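Local coordinates for protein caspase-1 subunit p19/18 (Spodoptera frugiperda, PDB 1M72) that probably cleaves proteins as a cysteine protease in the caspase cascade that executes apoptosis, working as a heterotetramer of large and small subunits, at residues V105-H108 / M113-A116; L78-I83 / T119-D124; N125-F130 / I184-V189. One frame throughout, in Å; residues are numbered along the deposited sequence.

Interaction 1 of 3, residues V105-H108 / M113-A116; sequences VLTH and MLYA
Thr107 and His108 meet Leu114 and Tyr115 where the central strand 98-106 of the caspase fold runs out into the loop carrying His108, probably a catalytic residue, as in other caspases. Residues 113-115 are the middle strand of the small antiparallel sheet that lies beside this end of the main sheet.

Two hydrogen bonds, both to the backbone of Tyr115, tie the segments. Tyr115 N donates to His108 O at 3.0 Å; the donor lies nearly on the line of the carbonyl, though the angle at the hydrogen is a bent 141°. The other bond uses a side chain: Thr107 OG1, anti to the backbone N (chi1 -170°), donates to Tyr115 O at 2.7 Å from 23° outside the carbonyl plane. One residue's N-H and C=O are thus both gripped by the loop.

Apolar contacts flank these bonds. Thr107 CG2 rests 3.9 Å from Leu114 CD2, the two side chains crossing obliquely, and Val105 CG1 adds a looser touch on Leu114 CD1, while Tyr121 of the next strand packs on both Val105 and Leu114.

The imidazole leads away from Tyr115: NE2 is hydrogen-bonded to Lys49 O, and ND1 makes a weak bond to the backbone of the bound peptide. His108 CB stays behind, 3.7 Å from Tyr115 CD1, while His108 O sits at the tyrosine ring edge, 3.4 Å from that same CD1.

Interaction 2 of 3, residues L78-I83 / T119-D124; sequences LKSEEI and THYKPD
Tyr121 CG lies between its own backbone N and carbonyl carbon (chi1 58°), which sends the ring toward Ser80 and Ile83 of helix 80-92. Ser80 answers with OG swung anti to its backbone N (chi1 177°), which brings the hydroxyl to 4.0 Å from both Tyr121 CB and CD2.

Further along the ring, Ile83 crosses the tyrosine at about a right angle. Its CD1 is 4.0 Å from Tyr121 CE2 and equally far from OH, so one methyl touches the hydroxyl end of the ring, coming at it obliquely. Near the start of the helix, Ser80 CB packs on the methyl CG2 of Thr119 at 3.9 Å.

In the caspase fold this joins the first turn of a helix flanking the main sheet to the edge strand 120-121 of the small antiparallel sheet. Direct contacts are purely van der Waals; the polar connection runs through a water, which sits 2.8 Å from Ser80 OG and donates to His120 O at 3.0 Å.

The helix start is itself pinned. Lys79 occupies the N-cap position, and its backbone N-H points almost straight (167°) at Glu82 OE2, which accepts with the lone pair turned away from the other carboxylate oxygen. Asp118 OD1 accepts from Ser80 N, and Lys79 O takes two bonds, from Glu82 N at 2.9 Å and from Ile83 N at 3.1 Å.

Interaction 3 of 3, residues N125-F130 / I184-V189; sequences NLWYYF and IAFSTV. With EDO (1,2-ethanediol), chain J.
Ile184 CD1 sits squarely over one face of the Trp127 indole, 3.4 Å from the centroid of the six-membered ring and only 14° off its normal, a clear CH-pi contact. The two side chains cross at about a right angle. The second methyl, CG2, reaches the outer rim of the same ring, 3.6 Å from Trp127 CZ3. Beyond it the edges of two aromatics meet, Phe186 CE1 lying 4.1 Å from Trp127 CH2.

Trp127 comes from the short, weakly bonded helix 125-128; its chi1 of 52° places the indole between backbone N and carbonyl carbon, and Ile147 of strand 143-148 also packs against it. Ile184 and Phe186 belong to strand 182-186 of the central caspase sheet, bonded through their backbones to Thr256 and Cys254.

Farther along, the chain leaves the strand and binds a 1,2-ethanediol, probably from the crystallisation liquor, whose O1 accepts from Val189 N at 3.2 Å. Val189 also packs on Met258 of the second subunit.

Between helix and strand the contact is apolar, dispersion and CH-pi, so the fit of methyls to ring, rather than directed polar bonds, probably governs how Trp127 lies on the sheet.

Interaction 1 is the most buried of the three and also the polar one, its hydrogen bonds tying the loop with His108 to the small sheet. Interaction 2 joins helix 80-92 to strand 120-121 of the same sheet through a partly buried, water-assisted contact; Leu114 O and Tyr121 N, 2.9 Å apart, probably bond the two sites together. Interaction 3 is apolar across its helix-strand interface and lies nearest the centre of the chain, yet is only partly buried. Both 105-108 and 184-189 reach the main sheet. Leu126, beside Trp127 in 125-130, links that helix to the other two sites: its CD1 packs on Val105 and Leu114, and it touches Ile83 and Tyr121 more loosely.

Interaction 1 of 3, residues V105-H108 / M113-A116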
loop_
_atom_site.group_PDB
_atom_site.type_symbol
_atom_site.label_atom_id
_atom_site.label_comp_id
_atom_site.label_asym_id
_atom_site.label_seq_id
_atom_site.Cartn_x
_atom_site.Cartn_y
_atom_site.Cartn_z
ATOM N N VAL C 105 -10.790 -4.706 -11.824
ATOM C CA VAL C 105 -11.810 -5.690 -11.554
ATOM C C VAL C 105 -12.908 -4.993 -10.787
ATOM O O VAL C 105 -12.644 -4.337 -9.794
ATOM C CB VAL C 105 -11.243 -6.887 -10.740
ATOM C CG1 VAL C 105 -12.351 -7.935 -10.467
ATOM C CG2 VAL C 105 -10.130 -7.544 -11.507
ATOM N N LEU C 106 -14.139 -5.121 -11.278
ATOM C CA LEU C 106 -15.331 -4.488 -10.685
ATOM C C LEU C 106 -16.273 -5.668 -10.359
ATOM O O LEU C 106 -16.868 -6.280 -11.278
ATOM C CB LEU C 106 -15.982 -3.561 -11.715
ATOM C CG LEU C 106 -15.060 -2.679 -12.576
ATOM C CD1 LEU C 106 -15.914 -1.959 -13.643
ATOM C CD2 LEU C 106 -14.359 -1.658 -11.721
ATOM N N THR C 107 -16.414 -5.985 -9.068
ATOM C CA THR C 107 -17.195 -7.176 -8.690
ATOM C C THR C 107 -17.526 -7.279 -7.191
ATOM O O THR C 107 -17.325 -6.325 -6.442
ATOM C CB THR C 107 -16.406 -8.445 -9.152
ATOM O OG1 THR C 107 -17.228 -9.603 -9.018
ATOM C CG2 THR C 107 -15.120 -8.643 -8.326
ATOM N N HIS C 108 -18.090 -8.412 -6.763
ATOM C CA HIS C 108 -18.381 -8.634 -5.327
ATOM C C HIS C 108 -17.130 -9.291 -4.683
ATOM O O HIS C 108 -16.409 -10.050 -5.333
ATOM C CB HIS C 108 -19.543 -9.609 -5.107
ATOM C CG HIS C 108 -20.902 -9.014 -5.302
ATOM N ND1 HIS C 108 -21.393 -7.998 -4.507
ATOM C CD2 HIS C 108 -21.887 -9.316 -6.183
ATOM C CE1 HIS C 108 -22.622 -7.703 -4.891
ATOM N NE2 HIS C 108 -22.947 -8.490 -5.905
ATOM N N MET C 113 -10.950 -12.369 -1.205
ATOM C CA MET C 113 -11.744 -13.041 -2.217
ATOM C C MET C 113 -12.456 -12.115 -3.221
ATOM O O MET C 113 -12.958 -11.049 -2.847
ATOM C CB MET C 113 -12.748 -13.936 -1.460
ATOM C CG MET C 113 -13.695 -14.783 -2.264
ATOM S SD MET C 113 -15.119 -15.412 -1.211
ATOM C CE MET C 113 -14.256 -16.032 0.271
ATOM N N LEU C 114 -12.458 -12.536 -4.483
ATOM C CA LEU C 114 -13.159 -11.862 -5.553
ATOM C C LEU C 114 -14.114 -12.882 -6.212
ATOM O O LEU C 114 -13.822 -14.085 -6.256
ATOM C CB LEU C 114 -12.167 -11.319 -6.604
ATOM C CG LEU C 114 -11.354 -10.151 -6.046
ATOM C CD1 LEU C 114 -10.342 -9.717 -7.037
ATOM C CD2 LEU C 114 -12.280 -9.010 -5.707
ATOM N N TYR C 115 -15.251 -12.413 -6.724
ATOM C CA TYR C 115 -16.185 -13.319 -7.394
ATOM C C TYR C 115 -16.188 -13.160 -8.895
ATOM O O TYR C 115 -16.185 -12.056 -9.422
ATOM C CB TYR C 115 -17.641 -13.132 -6.903
ATOM C CG TYR C 115 -17.944 -13.725 -5.543
ATOM C CD1 TYR C 115 -17.935 -12.918 -4.406
ATOM C CD2 TYR C 115 -18.183 -15.102 -5.385
ATOM C CE1 TYR C 115 -18.148 -13.448 -3.124
ATOM C CE2 TYR C 115 -18.401 -15.670 -4.087
ATOM C CZ TYR C 115 -18.376 -14.820 -2.971
ATOM O OH TYR C 115 -18.563 -15.297 -1.701
ATOM N N ALA C 116 -16.167 -14.287 -9.581
ATOM C CA ALA C 116 -16.282 -14.325 -11.033
ATOM C C ALA C 116 -17.800 -14.507 -11.215
ATOM O O ALA C 116 -18.562 -14.340 -10.271
ATOM C CB ALA C 116 -15.554 -15.520 -11.579
#

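Interaction 2 of 3, residues L78-I83 / T119-D124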
loop_
_atom_site.group_PDB
_atom_site.type_symbol
_atom_site.label_atom_id
_atom_site.label_comp_id
_atom_site.label_asym_id
_atom_site.label_seq_id
_atom_site.Cartn_x
_atom_site.Cartn_y
_atom_site.Cartn_z
ATOM N N LEU C 78 -17.234 -12.712 -16.916
ATOM C CA LEU C 78 -16.591 -13.965 -17.190
ATOM C C LEU C 78 -16.631 -14.908 -15.976
ATOM O O LEU C 78 -16.815 -14.471 -14.833
ATOM C CB LEU C 78 -15.137 -13.716 -17.608
ATOM C CG LEU C 78 -14.740 -12.929 -18.874
ATOM C CD1 LEU C 78 -13.211 -13.102 -19.087
ATOM C CD2 LEU C 78 -15.499 -13.454 -20.146
ATOM N N LYS C 79 -16.487 -16.209 -16.256
ATOM C CA LYS C 79 -16.412 -17.249 -15.251
ATOM C C LYS C 79 -14.949 -17.211 -14.765
ATOM O O LYS C 79 -14.066 -16.702 -15.465
ATOM C CB LYS C 79 -16.709 -18.611 -15.875
ATOM C CG LYS C 79 -18.181 -18.804 -16.268
ATOM C CD LYS C 79 -18.406 -20.095 -17.033
ATOM C CE LYS C 79 -18.295 -21.312 -16.119
ATOM N NZ LYS C 79 -18.548 -22.602 -16.855
ATOM N N SER C 80 -14.689 -17.756 -13.589
ATOM C CA SER C 80 -13.342 -17.722 -13.056
ATOM C C SER C 80 -12.226 -18.263 -13.968
ATOM O O SER C 80 -11.101 -17.728 -13.998
ATOM C CB SER C 80 -13.306 -18.443 -11.722
ATOM O OG SER C 80 -11.981 -18.479 -11.230
ATOM N N GLU C 81 -12.540 -19.307 -14.720
ATOM C CA GLU C 81 -11.547 -19.907 -15.585
ATOM C C GLU C 81 -11.277 -19.026 -16.776
ATOM O O GLU C 81 -10.203 -19.087 -17.366
ATOM C CB GLU C 81 -12.008 -21.296 -16.057
ATOM C CG GLU C 81 -12.187 -22.320 -14.910
ATOM C CD GLU C 81 -10.884 -22.659 -14.171
ATOM O OE1 GLU C 81 -10.196 -21.715 -13.699
ATOM O OE2 GLU C 81 -10.557 -23.874 -14.055
ATOM N N GLU C 82 -12.273 -18.223 -17.130
ATOM C CA GLU C 82 -12.149 -17.332 -18.259
ATOM C C GLU C 82 -11.235 -16.185 -17.895
ATOM O O GLU C 82 -10.377 -15.808 -18.680
ATOM C CB GLU C 82 -13.509 -16.798 -18.665
ATOM C CG GLU C 82 -14.528 -17.883 -18.910
ATOM C CD GLU C 82 -15.762 -17.363 -19.632
ATOM O OE1 GLU C 82 -15.837 -17.573 -20.855
ATOM O OE2 GLU C 82 -16.647 -16.735 -19.000
ATOM N N ILE C 83 -11.428 -15.621 -16.713
ATOM C CA ILE C 83 -10.582 -14.537 -16.260
ATOM C C ILE C 83 -9.138 -15.085 -16.180
ATOM O O ILE C 83 -8.187 -14.497 -16.726
ATOM C CB ILE C 83 -11.017 -14.056 -14.860
ATOM C CG1 ILE C 83 -12.403 -13.419 -14.942
ATOM C CG2 ILE C 83 -9.964 -13.100 -14.269
ATOM C CD1 ILE C 83 -13.018 -13.073 -13.584
ATOM N N THR C 119 -17.864 -18.524 -9.605
ATOM C CA THR C 119 -17.332 -18.869 -8.296
ATOM C C THR C 119 -16.268 -17.848 -7.916
ATOM O O THR C 119 -16.059 -16.907 -8.665
ATOM C CB THR C 119 -16.757 -20.329 -8.319
ATOM O OG1 THR C 119 -16.267 -20.680 -7.019
ATOM C CG2 THR C 119 -15.637 -20.457 -9.378
ATOM N N HIS C 120 -15.617 -18.009 -6.765
ATOM C CA HIS C 120 -14.611 -17.030 -6.328
ATOM C C HIS C 120 -13.155 -17.486 -6.492
ATOM O O HIS C 120 -12.874 -18.668 -6.619
ATOM C CB HIS C 120 -14.834 -16.685 -4.860
ATOM C CG HIS C 120 -14.781 -17.882 -3.977
ATOM N ND1 HIS C 120 -13.591 -18.427 -3.541
ATOM C CD2 HIS C 120 -15.756 -18.733 -3.578
ATOM C CE1 HIS C 120 -13.835 -19.565 -2.918
ATOM N NE2 HIS C 120 -15.141 -19.774 -2.929
ATOM N N TYR C 121 -12.242 -16.525 -6.498
ATOM C CA TYR C 121 -10.821 -16.807 -6.611
ATOM C C TYR C 121 -10.078 -15.793 -5.729
ATOM O O TYR C 121 -10.674 -14.804 -5.219
ATOM C CB TYR C 121 -10.375 -16.691 -8.061
ATOM C CG TYR C 121 -10.651 -15.343 -8.647
ATOM C CD1 TYR C 121 -9.680 -14.343 -8.640
ATOM C CD2 TYR C 121 -11.894 -15.050 -9.196
ATOM C CE1 TYR C 121 -9.943 -13.063 -9.182
ATOM C CE2 TYR C 121 -12.166 -13.782 -9.735
ATOM C CZ TYR C 121 -11.179 -12.796 -9.722
ATOM O OH TYR C 121 -11.463 -11.560 -10.246
ATOM N N LYS C 122 -8.793 -16.062 -5.507
ATOM C CA LYS C 122 -7.986 -15.178 -4.705
ATOM C C LYS C 122 -7.508 -14.014 -5.556
ATOM O O LYS C 122 -7.026 -14.199 -6.669
ATOM C CB LYS C 122 -6.776 -15.920 -4.115
ATOM C CG LYS C 122 -7.165 -16.946 -3.055
ATOM C CD LYS C 122 -5.926 -17.537 -2.395
ATOM C CE LYS C 122 -6.271 -18.787 -1.507
ATOM N NZ LYS C 122 -7.092 -18.453 -0.293
ATOM N N PRO C 123 -7.639 -12.792 -5.030
ATOM C CA PRO C 123 -7.222 -11.555 -5.710
ATOM C C PRO C 123 -5.774 -11.681 -6.253
ATOM O O PRO C 123 -5.483 -11.196 -7.361
ATOM C CB PRO C 123 -7.314 -10.500 -4.605
ATOM C CG PRO C 123 -8.285 -11.086 -3.637
ATOM C CD PRO C 123 -8.031 -12.536 -3.633
ATOM N N ASP C 124 -4.891 -12.326 -5.470
ATOM C CA ASP C 124 -3.477 -12.553 -5.836
ATOM C C ASP C 124 -3.350 -13.186 -7.223
ATOM O O ASP C 124 -2.317 -13.054 -7.902
ATOM C CB ASP C 124 -2.784 -13.469 -4.819
ATOM C CG ASP C 124 -2.694 -12.829 -3.446
ATOM O OD1 ASP C 124 -1.553 -12.711 -2.930
ATOM O OD2 ASP C 124 -3.766 -12.433 -2.888
HETATM O O HOH W 1 -11.899 -20.238 -9.020
#

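Interaction 3 of 3, residues N125-F130 / I184-V189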
loop_
_atom_site.group_PDB
_atom_site.type_symbol
_atom_site.label_atom_id
_atom_site.label_comp_id
_atom_site.label_asym_id
_atom_site.label_seq_id
_atom_site.Cartn_x
_atom_site.Cartn_y
_atom_site.Cartn_z
ATOM N N ASN C 125 -4.398 -13.886 -7.633
ATOM C CA ASN C 125 -4.368 -14.474 -8.939
ATOM C C ASN C 125 -4.218 -13.440 -10.033
ATOM O O ASN C 125 -3.669 -13.768 -11.069
ATOM C CB ASN C 125 -5.645 -15.232 -9.227
ATOM C CG ASN C 125 -5.760 -16.526 -8.449
ATOM O OD1 ASN C 125 -6.541 -17.374 -8.839
ATOM N ND2 ASN C 125 -5.033 -16.664 -7.340
ATOM N N LEU C 126 -4.709 -12.211 -9.824
ATOM C CA LEU C 126 -4.638 -11.180 -10.867
ATOM C C LEU C 126 -3.205 -10.727 -11.249
ATOM O O LEU C 126 -2.916 -10.510 -12.421
ATOM C CB LEU C 126 -5.505 -9.958 -10.463
ATOM C CG LEU C 126 -6.973 -10.334 -10.301
ATOM C CD1 LEU C 126 -7.636 -9.318 -9.385
ATOM C CD2 LEU C 126 -7.688 -10.508 -11.728
ATOM N N TRP C 127 -2.328 -10.621 -10.257
ATOM C CA TRP C 127 -0.966 -10.184 -10.463
ATOM C C TRP C 127 0.114 -11.293 -10.416
ATOM O O TRP C 127 1.273 -11.063 -10.827
ATOM C CB TRP C 127 -0.654 -9.067 -9.453
ATOM C CG TRP C 127 -0.956 -9.365 -8.001
ATOM C CD1 TRP C 127 -0.150 -10.035 -7.104
ATOM C CD2 TRP C 127 -2.113 -8.929 -7.247
ATOM N NE1 TRP C 127 -0.735 -10.026 -5.853
ATOM C CE2 TRP C 127 -1.936 -9.362 -5.918
ATOM C CE3 TRP C 127 -3.277 -8.206 -7.575
ATOM C CZ2 TRP C 127 -2.886 -9.105 -4.905
ATOM C CZ3 TRP C 127 -4.219 -7.950 -6.570
ATOM C CH2 TRP C 127 -4.015 -8.404 -5.246
ATOM N N TYR C 128 -0.281 -12.495 -9.979
ATOM C CA TYR C 128 0.635 -13.617 -9.871
ATOM C C TYR C 128 1.484 -13.852 -11.128
ATOM O O TYR C 128 2.718 -14.000 -11.030
ATOM C CB TYR C 128 -0.150 -14.902 -9.550
ATOM C CG TYR C 128 0.673 -16.174 -9.611
ATOM C CD1 TYR C 128 1.578 -16.511 -8.576
ATOM C CD2 TYR C 128 0.567 -17.037 -10.714
ATOM C CE1 TYR C 128 2.365 -17.699 -8.656
ATOM C CE2 TYR C 128 1.331 -18.205 -10.800
ATOM C CZ TYR C 128 2.218 -18.523 -9.781
ATOM O OH TYR C 128 2.949 -19.666 -9.896
ATOM N N TYR C 129 0.833 -13.909 -12.289
ATOM C CA TYR C 129 1.515 -14.145 -13.570
ATOM C C TYR C 129 2.320 -12.982 -14.153
ATOM O O TYR C 129 2.896 -13.106 -15.244
ATOM C CB TYR C 129 0.505 -14.574 -14.651
ATOM C CG TYR C 129 -0.322 -15.787 -14.289
ATOM C CD1 TYR C 129 -1.580 -15.639 -13.693
ATOM C CD2 TYR C 129 0.156 -17.087 -14.525
ATOM C CE1 TYR C 129 -2.343 -16.743 -13.344
ATOM C CE2 TYR C 129 -0.600 -18.205 -14.171
ATOM C CZ TYR C 129 -1.848 -18.018 -13.581
ATOM O OH TYR C 129 -2.610 -19.087 -13.199
ATOM N N PHE C 130 2.357 -11.848 -13.465
ATOM C CA PHE C 130 3.087 -10.737 -14.017
ATOM C C PHE C 130 4.383 -10.405 -13.305
ATOM O O PHE C 130 4.975 -9.361 -13.554
ATOM C CB PHE C 130 2.168 -9.535 -14.105
ATOM C CG PHE C 130 0.982 -9.765 -14.992
ATOM C CD1 PHE C 130 1.127 -9.761 -16.389
ATOM C CD2 PHE C 130 -0.285 -10.025 -14.437
ATOM C CE1 PHE C 130 0.010 -10.017 -17.225
ATOM C CE2 PHE C 130 -1.417 -10.284 -15.257
ATOM C CZ PHE C 130 -1.280 -10.281 -16.646
ATOM N N ILE C 184 -1.096 -1.813 -6.357
ATOM C CA ILE C 184 -2.351 -2.505 -6.188
ATOM C C ILE C 184 -3.266 -1.662 -5.337
ATOM O O ILE C 184 -3.081 -1.526 -4.089
ATOM C CB ILE C 184 -2.146 -3.927 -5.519
ATOM C CG1 ILE C 184 -1.239 -4.793 -6.392
ATOM C CG2 ILE C 184 -3.529 -4.630 -5.327
ATOM C CD1 ILE C 184 -0.846 -6.153 -5.756
ATOM N N ALA C 185 -4.270 -1.124 -6.033
ATOM C CA ALA C 185 -5.261 -0.257 -5.427
ATOM C C ALA C 185 -6.639 -0.880 -5.194
ATOM O O ALA C 185 -7.371 -1.197 -6.142
ATOM C CB ALA C 185 -5.417 0.983 -6.234
ATOM N N PHE C 186 -6.970 -1.029 -3.912
ATOM C CA PHE C 186 -8.276 -1.540 -3.499
ATOM C C PHE C 186 -9.155 -0.347 -3.092
ATOM O O PHE C 186 -8.694 0.617 -2.458
ATOM C CB PHE C 186 -8.154 -2.524 -2.316
ATOM C CG PHE C 186 -8.022 -3.995 -2.730
ATOM C CD1 PHE C 186 -6.767 -4.566 -2.968
ATOM C CD2 PHE C 186 -9.153 -4.820 -2.802
ATOM C CE1 PHE C 186 -6.634 -5.939 -3.258
ATOM C CE2 PHE C 186 -9.036 -6.200 -3.093
ATOM C CZ PHE C 186 -7.785 -6.757 -3.317
ATOM N N SER C 187 -10.409 -0.415 -3.503
ATOM C CA SER C 187 -11.418 0.592 -3.201
ATOM C C SER C 187 -11.592 0.770 -1.706
ATOM O O SER C 187 -12.043 1.803 -1.242
ATOM C CB SER C 187 -12.777 0.156 -3.776
ATOM O OG SER C 187 -13.217 -1.100 -3.232
ATOM N N THR C 188 -11.228 -0.253 -0.950
ATOM C CA THR C 188 -11.427 -0.209 0.487
ATOM C C THR C 188 -10.340 -0.972 1.247
ATOM O O THR C 188 -9.518 -1.725 0.671
ATOM C CB THR C 188 -12.854 -0.788 0.836
ATOM O OG1 THR C 188 -13.215 -0.410 2.156
ATOM C CG2 THR C 188 -12.850 -2.348 0.761
ATOM N N VAL C 189 -10.354 -0.753 2.548
ATOM C CA VAL C 189 -9.422 -1.342 3.502
ATOM C C VAL C 189 -9.748 -2.836 3.751
ATOM O O VAL C 189 -10.907 -3.258 3.662
ATOM C CB VAL C 189 -9.529 -0.506 4.824
ATOM C CG1 VAL C 189 -9.098 -1.293 6.003
ATOM C CG2 VAL C 189 -8.692 0.741 4.699
HETATM C C1 EDO J . -13.580 1.772 4.481
HETATM O O1 EDO J . -12.392 1.417 3.740
HETATM C C2 EDO J . -13.180 2.691 5.589
HETATM O O2 EDO J . -12.478 1.929 6.537
#